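Local coordinates for protein phosphodiesterase (Pseudomonas aeruginosa, PDB 4G75) that acts as a colicin M-like bacteriocin, a magnesium-binding phosphodiesterase that probably kills related bacteria by degrading a peptidoglycan lipid precursor, at residues K56-W65 against Y75-I86. Sequence-based numbering, arbitrary orientation.
Sequences KPLLALWAQW and YPSLPFPNYEFI. With EDO (1,2-ethanediol), chain M.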
ATOM      1  N   LYS A  56      -8.703 -10.470  -1.613  1.00 10.11           N
ATOM      2  CA  LYS A  56      -9.806 -11.348  -1.982  1.00 11.15           C
ATOM      3  C   LYS A  56     -10.619 -10.868  -3.193  1.00  9.26           C
ATOM      4  O   LYS A  56     -10.853 -11.640  -4.118  1.00 11.24           O
ATOM      5  CB  LYS A  56     -10.692 -11.647  -0.771  1.00  7.62           C
ATOM      6  CG  LYS A  56     -10.017 -12.555   0.254  1.00  7.15           C
ATOM      7  CD  LYS A  56     -10.862 -12.663   1.519  1.00  8.44           C
ATOM      8  CE  LYS A  56     -10.187 -13.535   2.567  1.00 17.62           C
ATOM      9  NZ  LYS A  56     -11.064 -13.725   3.745  1.00 19.40           N
ATOM     10  N   PRO A  57     -11.019  -9.589  -3.217  1.00  7.75           N
ATOM     11  CA  PRO A  57     -11.778  -9.145  -4.394  1.00  6.75           C
ATOM     12  C   PRO A  57     -10.993  -9.299  -5.696  1.00 12.72           C
ATOM     13  O   PRO A  57     -11.567  -9.715  -6.700  1.00 11.57           O
ATOM     14  CB  PRO A  57     -12.048  -7.658  -4.123  1.00 10.52           C
ATOM     15  CG  PRO A  57     -11.726  -7.436  -2.682  1.00 15.85           C
ATOM     16  CD  PRO A  57     -10.828  -8.521  -2.218  1.00 10.53           C
ATOM     17  N   LEU A  58      -9.701  -8.970  -5.684  1.00  8.76           N
ATOM     18  CA  LEU A  58      -8.893  -9.086  -6.888  1.00  8.37           C
ATOM     19  C   LEU A  58      -8.659 -10.542  -7.264  1.00  8.00           C
ATOM     20  O   LEU A  58      -8.712 -10.901  -8.437  1.00  7.78           O
ATOM     21  CB  LEU A  58      -7.560  -8.354  -6.729  1.00 10.24           C
ATOM     22  CG  LEU A  58      -7.636  -6.828  -6.713  1.00  8.94           C
ATOM     23  CD1 LEU A  58      -6.240  -6.259  -6.474  1.00  8.24           C
ATOM     24  CD2 LEU A  58      -8.201  -6.311  -8.024  1.00  6.86           C
ATOM     25  N   LEU A  59      -8.423 -11.382  -6.262  1.00  9.41           N
ATOM     26  CA  LEU A  59      -8.194 -12.798  -6.514  1.00 16.03           C
ATOM     27  C   LEU A  59      -9.431 -13.465  -7.102  1.00 11.84           C
ATOM     28  O   LEU A  59      -9.330 -14.323  -7.978  1.00 11.33           O
ATOM     29  CB  LEU A  59      -7.753 -13.509  -5.234  1.00  9.39           C
ATOM     30  CG  LEU A  59      -6.290 -13.278  -4.851  1.00  9.87           C
ATOM     31  CD1 LEU A  59      -6.031 -13.802  -3.455  1.00 13.00           C
ATOM     32  CD2 LEU A  59      -5.353 -13.923  -5.863  1.00 11.46           C
ATOM     33  N   ALA A  60     -10.602 -13.065  -6.628  1.00  9.78           N
ATOM     34  CA  ALA A  60     -11.834 -13.648  -7.135  1.00  9.30           C
ATOM     35  C   ALA A  60     -11.999 -13.323  -8.617  1.00 12.23           C
ATOM     36  O   ALA A  60     -12.396 -14.179  -9.406  1.00 13.57           O
ATOM     37  CB  ALA A  60     -13.030 -13.158  -6.331  1.00 11.65           C
ATOM     38  N   LEU A  61     -11.695 -12.086  -8.990  1.00 11.44           N
ATOM     39  CA  LEU A  61     -11.774 -11.677 -10.383  1.00  8.09           C
ATOM     40  C   LEU A  61     -10.777 -12.469 -11.218  1.00 16.84           C
ATOM     41  O   LEU A  61     -11.137 -13.051 -12.242  1.00 12.35           O
ATOM     42  CB  LEU A  61     -11.492 -10.177 -10.525  1.00 10.83           C
ATOM     43  CG  LEU A  61     -12.532  -9.290  -9.839  1.00  7.10           C
ATOM     44  CD1 LEU A  61     -12.143  -7.825  -9.924  1.00  8.16           C
ATOM     45  CD2 LEU A  61     -13.909  -9.524 -10.453  1.00 10.93           C
ATOM     46  N   TRP A  62      -9.526 -12.498 -10.769  1.00  9.42           N
ATOM     47  CA  TRP A  62      -8.473 -13.180 -11.515  1.00 10.12           C
ATOM     48  C   TRP A  62      -8.750 -14.668 -11.655  1.00 12.92           C
ATOM     49  O   TRP A  62      -8.573 -15.236 -12.736  1.00 11.21           O
ATOM     50  CB  TRP A  62      -7.096 -12.973 -10.871  1.00  8.63           C
ATOM     51  CG  TRP A  62      -5.990 -13.517 -11.727  1.00  6.07           C
ATOM     52  CD1 TRP A  62      -5.423 -14.763 -11.652  1.00 12.45           C
ATOM     53  CD2 TRP A  62      -5.348 -12.849 -12.819  1.00  9.83           C
ATOM     54  NE1 TRP A  62      -4.456 -14.898 -12.620  1.00 12.74           N
ATOM     55  CE2 TRP A  62      -4.387 -13.738 -13.346  1.00 15.83           C
ATOM     56  CE3 TRP A  62      -5.480 -11.579 -13.392  1.00  9.25           C
ATOM     57  CZ2 TRP A  62      -3.567 -13.398 -14.419  1.00 13.88           C
ATOM     58  CZ3 TRP A  62      -4.663 -11.244 -14.460  1.00 17.83           C
ATOM     59  CH2 TRP A  62      -3.720 -12.153 -14.962  1.00 18.57           C
ATOM     60  N   ALA A  63      -9.165 -15.299 -10.562  1.00 11.62           N
ATOM     61  CA  ALA A  63      -9.434 -16.731 -10.578  1.00 13.83           C
ATOM     62  C   ALA A  63     -10.466 -17.050 -11.656  1.00 16.72           C
ATOM     63  O   ALA A  63     -10.399 -18.096 -12.304  1.00 12.82           O
ATOM     64  CB  ALA A  63      -9.904 -17.212  -9.216  1.00 13.74           C
ATOM     65  N   GLN A  64     -11.422 -16.152 -11.854  1.00 11.38           N
ATOM     66  CA  GLN A  64     -12.411 -16.324 -12.915  0.59 14.86           C
ATOM     67  C   GLN A  64     -11.757 -16.143 -14.276  1.00 13.04           C
ATOM     68  O   GLN A  64     -11.841 -17.006 -15.150  1.00 16.12           O
ATOM     69  CB  GLN A  64     -13.545 -15.311 -12.768  0.59 14.38           C
ATOM     70  CG  GLN A  64     -14.402 -15.489 -11.531  0.59 18.38           C
ATOM     71  CD  GLN A  64     -15.355 -14.326 -11.335  0.59 10.22           C
ATOM     72  OE1 GLN A  64     -16.363 -14.209 -12.033  0.59 13.20           O
ATOM     73  NE2 GLN A  64     -15.038 -13.458 -10.388  0.59  5.86           N
ATOM     74  N   TRP A  65     -11.107 -14.995 -14.444  1.00 11.04           N
ATOM     75  CA  TRP A  65     -10.422 -14.647 -15.682  1.00  9.34           C
ATOM     76  C   TRP A  65      -9.516 -15.788 -16.142  1.00 13.00           C
ATOM     77  O   TRP A  65      -9.569 -16.215 -17.297  1.00 14.99           O
ATOM     78  CB  TRP A  65      -9.582 -13.395 -15.449  1.00 12.46           C
ATOM     79  CG  TRP A  65      -9.115 -12.696 -16.674  1.00 10.09           C
ATOM     80  CD1 TRP A  65      -9.219 -13.126 -17.964  1.00 22.30           C
ATOM     81  CD2 TRP A  65      -8.415 -11.446 -16.722  1.00 13.80           C
ATOM     82  NE1 TRP A  65      -8.654 -12.206 -18.816  1.00 12.85           N
ATOM     83  CE2 TRP A  65      -8.147 -11.168 -18.078  1.00 14.45           C
ATOM     84  CE3 TRP A  65      -8.002 -10.528 -15.750  1.00 13.96           C
ATOM     85  CZ2 TRP A  65      -7.482 -10.014 -18.486  1.00 15.34           C
ATOM     86  CZ3 TRP A  65      -7.341  -9.387 -16.155  1.00 15.14           C
ATOM     87  CH2 TRP A  65      -7.086  -9.139 -17.512  1.00 12.77           C
ATOM     88  N   TYR A  75     -17.724 -13.761  -3.790  1.00 13.14           N
ATOM     89  CA  TYR A  75     -18.099 -12.835  -4.855  1.00 11.86           C
ATOM     90  C   TYR A  75     -18.840 -13.551  -5.987  1.00 15.45           C
ATOM     91  O   TYR A  75     -18.540 -14.698  -6.318  1.00 15.81           O
ATOM     92  CB  TYR A  75     -16.875 -12.080  -5.386  1.00  8.59           C
ATOM     93  CG  TYR A  75     -16.295 -11.139  -4.362  1.00  9.07           C
ATOM     94  CD1 TYR A  75     -16.823  -9.867  -4.191  1.00 10.44           C
ATOM     95  CD2 TYR A  75     -15.245 -11.533  -3.536  1.00 11.05           C
ATOM     96  CE1 TYR A  75     -16.322  -9.006  -3.236  1.00 14.71           C
ATOM     97  CE2 TYR A  75     -14.735 -10.676  -2.568  1.00 10.52           C
ATOM     98  CZ  TYR A  75     -15.276  -9.410  -2.431  1.00 13.79           C
ATOM     99  OH  TYR A  75     -14.790  -8.539  -1.481  1.00 15.89           O
ATOM    100  N   PRO A  76     -19.820 -12.865  -6.584  1.00 14.94           N
ATOM    101  CA  PRO A  76     -20.571 -13.412  -7.720  1.00 15.50           C
ATOM    102  C   PRO A  76     -19.697 -13.555  -8.956  1.00 12.87           C
ATOM    103  O   PRO A  76     -18.862 -12.689  -9.228  1.00 20.17           O
ATOM    104  CB  PRO A  76     -21.648 -12.346  -7.973  1.00 15.86           C
ATOM    105  CG  PRO A  76     -21.728 -11.561  -6.704  1.00 24.07           C
ATOM    106  CD  PRO A  76     -20.324 -11.545  -6.176  1.00 12.78           C
ATOM    107  N   SER A  77     -19.874 -14.641  -9.704  1.00  8.94           N
ATOM    108  CA  SER A  77     -19.214 -14.758 -10.996  1.00 11.60           C
ATOM    109  C   SER A  77     -19.770 -13.695 -11.945  1.00 12.48           C
ATOM    110  O   SER A  77     -20.968 -13.408 -11.942  1.00 18.89           O
ATOM    111  CB  SER A  77     -19.396 -16.163 -11.583  1.00 15.81           C
ATOM    112  OG  SER A  77     -20.734 -16.376 -11.979  1.00 21.31           O
ATOM    113  N   LEU A  78     -18.889 -13.117 -12.755  1.00 10.87           N
ATOM    114  CA  LEU A  78     -19.234 -11.985 -13.607  1.00 12.23           C
ATOM    115  C   LEU A  78     -19.144 -12.310 -15.088  1.00 10.33           C
ATOM    116  O   LEU A  78     -18.412 -13.209 -15.500  1.00 11.28           O
ATOM    117  CB  LEU A  78     -18.305 -10.797 -13.319  1.00  9.72           C
ATOM    118  CG  LEU A  78     -18.277 -10.286 -11.875  1.00  8.29           C
ATOM    119  CD1 LEU A  78     -17.349  -9.078 -11.760  1.00  8.46           C
ATOM    120  CD2 LEU A  78     -19.672  -9.944 -11.369  1.00 13.84           C
ATOM    121  N   PRO A  79     -19.889 -11.560 -15.899  1.00 13.51           N
ATOM    122  CA  PRO A  79     -19.762 -11.658 -17.353  1.00 19.04           C
ATOM    123  C   PRO A  79     -18.323 -11.369 -17.779  1.00  9.20           C
ATOM    124  O   PRO A  79     -17.706 -12.182 -18.468  1.00 11.23           O
ATOM    125  CB  PRO A  79     -20.704 -10.562 -17.856  1.00 10.49           C
ATOM    126  CG  PRO A  79     -21.697 -10.381 -16.764  1.00 23.16           C
ATOM    127  CD  PRO A  79     -20.963 -10.640 -15.488  1.00 11.03           C
ATOM    128  N   PHE A  80     -17.789 -10.230 -17.346  1.00 10.57           N
ATOM    129  CA  PHE A  80     -16.427  -9.840 -17.693  1.00  9.98           C
ATOM    130  C   PHE A  80     -15.591  -9.529 -16.447  1.00 16.03           C
ATOM    131  O   PHE A  80     -15.364  -8.361 -16.124  1.00 11.68           O
ATOM    132  CB  PHE A  80     -16.437  -8.618 -18.607  1.00 12.27           C
ATOM    133  CG  PHE A  80     -17.314  -8.768 -19.820  1.00 12.18           C
ATOM    134  CD1 PHE A  80     -16.981  -9.655 -20.827  1.00 29.24           C
ATOM    135  CD2 PHE A  80     -18.456  -8.000 -19.955  1.00 22.31           C
ATOM    136  CE1 PHE A  80     -17.784  -9.783 -21.943  1.00 29.05           C
ATOM    137  CE2 PHE A  80     -19.259  -8.120 -21.072  1.00 28.32           C
ATOM    138  CZ  PHE A  80     -18.925  -9.013 -22.062  1.00 16.52           C
ATOM    139  N   PRO A  81     -15.133 -10.574 -15.745  1.00 14.33           N
ATOM    140  CA  PRO A  81     -14.268 -10.419 -14.571  1.00  9.50           C
ATOM    141  C   PRO A  81     -12.943  -9.780 -14.983  1.00 12.24           C
ATOM    142  O   PRO A  81     -12.304  -9.088 -14.185  1.00 10.27           O
ATOM    143  CB  PRO A  81     -14.047 -11.867 -14.121  1.00 11.07           C
ATOM    144  CG  PRO A  81     -14.243 -12.668 -15.393  1.00 10.59           C
ATOM    145  CD  PRO A  81     -15.430 -11.991 -16.003  1.00 16.86           C
ATOM    146  N   ASN A  82     -12.545 -10.011 -16.232  1.00 11.14           N
ATOM    147  CA  ASN A  82     -11.388  -9.337 -16.797  1.00 12.02           C
ATOM    148  C   ASN A  82     -11.540  -7.818 -16.808  1.00 10.24           C
ATOM    149  O   ASN A  82     -10.632  -7.100 -16.405  1.00 11.63           O
ATOM    150  CB  ASN A  82     -11.063  -9.860 -18.207  1.00 12.54           C
ATOM    151  CG  ASN A  82     -12.258  -9.816 -19.148  1.00 13.56           C
ATOM    152  OD1 ASN A  82     -13.412  -9.935 -18.730  1.00 15.24           O
ATOM    153  ND2 ASN A  82     -11.977  -9.663 -20.436  1.00 13.57           N
ATOM    154  N   TYR A  83     -12.683  -7.325 -17.270  1.00  7.62           N
ATOM    155  CA  TYR A  83     -12.874  -5.882 -17.334  1.00 13.25           C
ATOM    156  C   TYR A  83     -12.876  -5.271 -15.940  1.00 11.31           C
ATOM    157  O   TYR A  83     -12.368  -4.167 -15.736  1.00  9.95           O
ATOM    158  CB  TYR A  83     -14.172  -5.518 -18.062  1.00 13.11           C
ATOM    159  CG  TYR A  83     -14.199  -5.901 -19.528  1.00 12.47           C
ATOM    160  CD1 TYR A  83     -13.033  -6.214 -20.211  1.00 14.00           C
ATOM    161  CD2 TYR A  83     -15.399  -5.925 -20.233  1.00 16.98           C
ATOM    162  CE1 TYR A  83     -13.064  -6.561 -21.559  1.00 19.33           C
ATOM    163  CE2 TYR A  83     -15.438  -6.266 -21.570  1.00 16.56           C
ATOM    164  CZ  TYR A  83     -14.270  -6.585 -22.228  1.00 33.96           C
ATOM    165  OH  TYR A  83     -14.313  -6.922 -23.564  1.00 21.36           O
ATOM    166  N   GLU A  84     -13.461  -5.983 -14.982  1.00 10.83           N
ATOM    167  CA  GLU A  84     -13.545  -5.464 -13.624  1.00 12.26           C
ATOM    168  C   GLU A  84     -12.185  -5.464 -12.929  1.00  8.58           C
ATOM    169  O   GLU A  84     -11.880  -4.552 -12.153  1.00  9.18           O
ATOM    170  CB  GLU A  84     -14.580  -6.238 -12.805  1.00 15.24           C
ATOM    171  CG  GLU A  84     -16.015  -5.988 -13.263  1.00 11.17           C
ATOM    172  CD  GLU A  84     -16.334  -4.507 -13.381  1.00  9.85           C
ATOM    173  OE1 GLU A  84     -16.109  -3.768 -12.397  1.00  9.75           O
ATOM    174  OE2 GLU A  84     -16.808  -4.082 -14.459  1.00 12.42           O
ATOM    175  N   PHE A  85     -11.363  -6.473 -13.212  1.00  9.54           N
ATOM    176  CA  PHE A  85     -10.022  -6.520 -12.640  1.00  8.69           C
ATOM    177  C   PHE A  85      -9.235  -5.332 -13.181  1.00 10.54           C
ATOM    178  O   PHE A  85      -8.572  -4.603 -12.436  1.00  9.21           O
ATOM    179  CB  PHE A  85      -9.329  -7.835 -13.011  1.00  6.92           C
ATOM    180  CG  PHE A  85      -7.990  -8.034 -12.346  1.00  5.48           C
ATOM    181  CD1 PHE A  85      -7.877  -8.825 -11.209  1.00 11.13           C
ATOM    182  CD2 PHE A  85      -6.848  -7.439 -12.858  1.00  6.78           C
ATOM    183  CE1 PHE A  85      -6.640  -9.020 -10.595  1.00 11.08           C
ATOM    184  CE2 PHE A  85      -5.615  -7.626 -12.248  1.00  6.70           C
ATOM    185  CZ  PHE A  85      -5.511  -8.415 -11.122  1.00 10.89           C
ATOM    186  N   ILE A  86      -9.316  -5.133 -14.490  1.00  7.92           N
ATOM    187  CA  ILE A  86      -8.589  -4.042 -15.132  1.00 16.60           C
ATOM    188  C   ILE A  86      -8.995  -2.672 -14.594  1.00 11.94           C
ATOM    189  O   ILE A  86      -8.135  -1.856 -14.260  1.00  6.93           O
ATOM    190  CB  ILE A  86      -8.743  -4.081 -16.654  1.00 10.38           C
ATOM    191  CG1 ILE A  86      -7.996  -5.303 -17.200  1.00 10.65           C
ATOM    192  CG2 ILE A  86      -8.220  -2.795 -17.262  1.00  8.94           C
ATOM    193  CD1 ILE A  86      -8.355  -5.683 -18.628  1.00 10.21           C
TER
HETATM  194  C1  EDO M 312     -18.868  -6.273 -16.931  1.00 42.92           C
HETATM  195  O1  EDO M 312     -17.618  -5.714 -16.506  1.00 21.70           O
HETATM  196  C2  EDO M 312     -19.320  -7.355 -15.955  1.00 15.32           C
HETATM  197  O2  EDO M 312     -18.190  -8.155 -15.581  1.00 25.28           O
HETATM  198  O   HOH W   1     -16.525 -11.397  -8.935  1.00 13.63           O
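Phe85 inserts its ring among Leu58, Leu61, Trp62 and Trp65 of helix 55-65, a knob-into-hole fit between two helical segments that run nearly antiparallel (144°). CG anti to the backbone N (chi1 -174°) carries the ring on between Leu58 and Trp62. Trp62 CE3 sits over the centre of one Phe85 face, 3.9 Å from CZ, in an edge-to-face pair with planes 57° apart. Trp65 adds an offset edge-to-face pair, while the Leu58 carbonyl oxygen and Leu61 CB border the Phe85 rim. Asn82 CB lies over one face of the Trp65 indole, though modelled too close for its distance to carry weight, and Ile86 CD1 closes on CH2 of that indole at 3.8 Å. Leu61 splits its branches: CD1 rests against the Phe85 backbone, and CD2 meets Leu78 CD1 at 3.7 Å. Farther along, Tyr75 lies obliquely against Ala60 and Pro57.

Gln64 ties the end of the loop before helix 81-102. In the conformer described here it is extended beyond CG, passes Pro81 and accepts from Leu78 N at OE1 (2.8 Å), in the carbonyl plane. Its NE2 turns back to Ala60 O (2.9 Å), above that carbonyl's plane and on the face opposite Gln64 N, and also donates to a water that bridges to Pro76 O.

Helix 255-264 meets Trp62 through Leu261, and Glu264 takes the indole NE1 hydrogen bond. The contact closes a helix-loop-helix hairpin, well away from the magnesium site. Its chemistry divides the work: interlocked aromatic and aliphatic groups fill the space between the helices, whose short axes approach to 8.5 Å, whereas in this conformer bonds at both ends of the Gln64 amide would tether the last part of the loop and fix the amide's rotation.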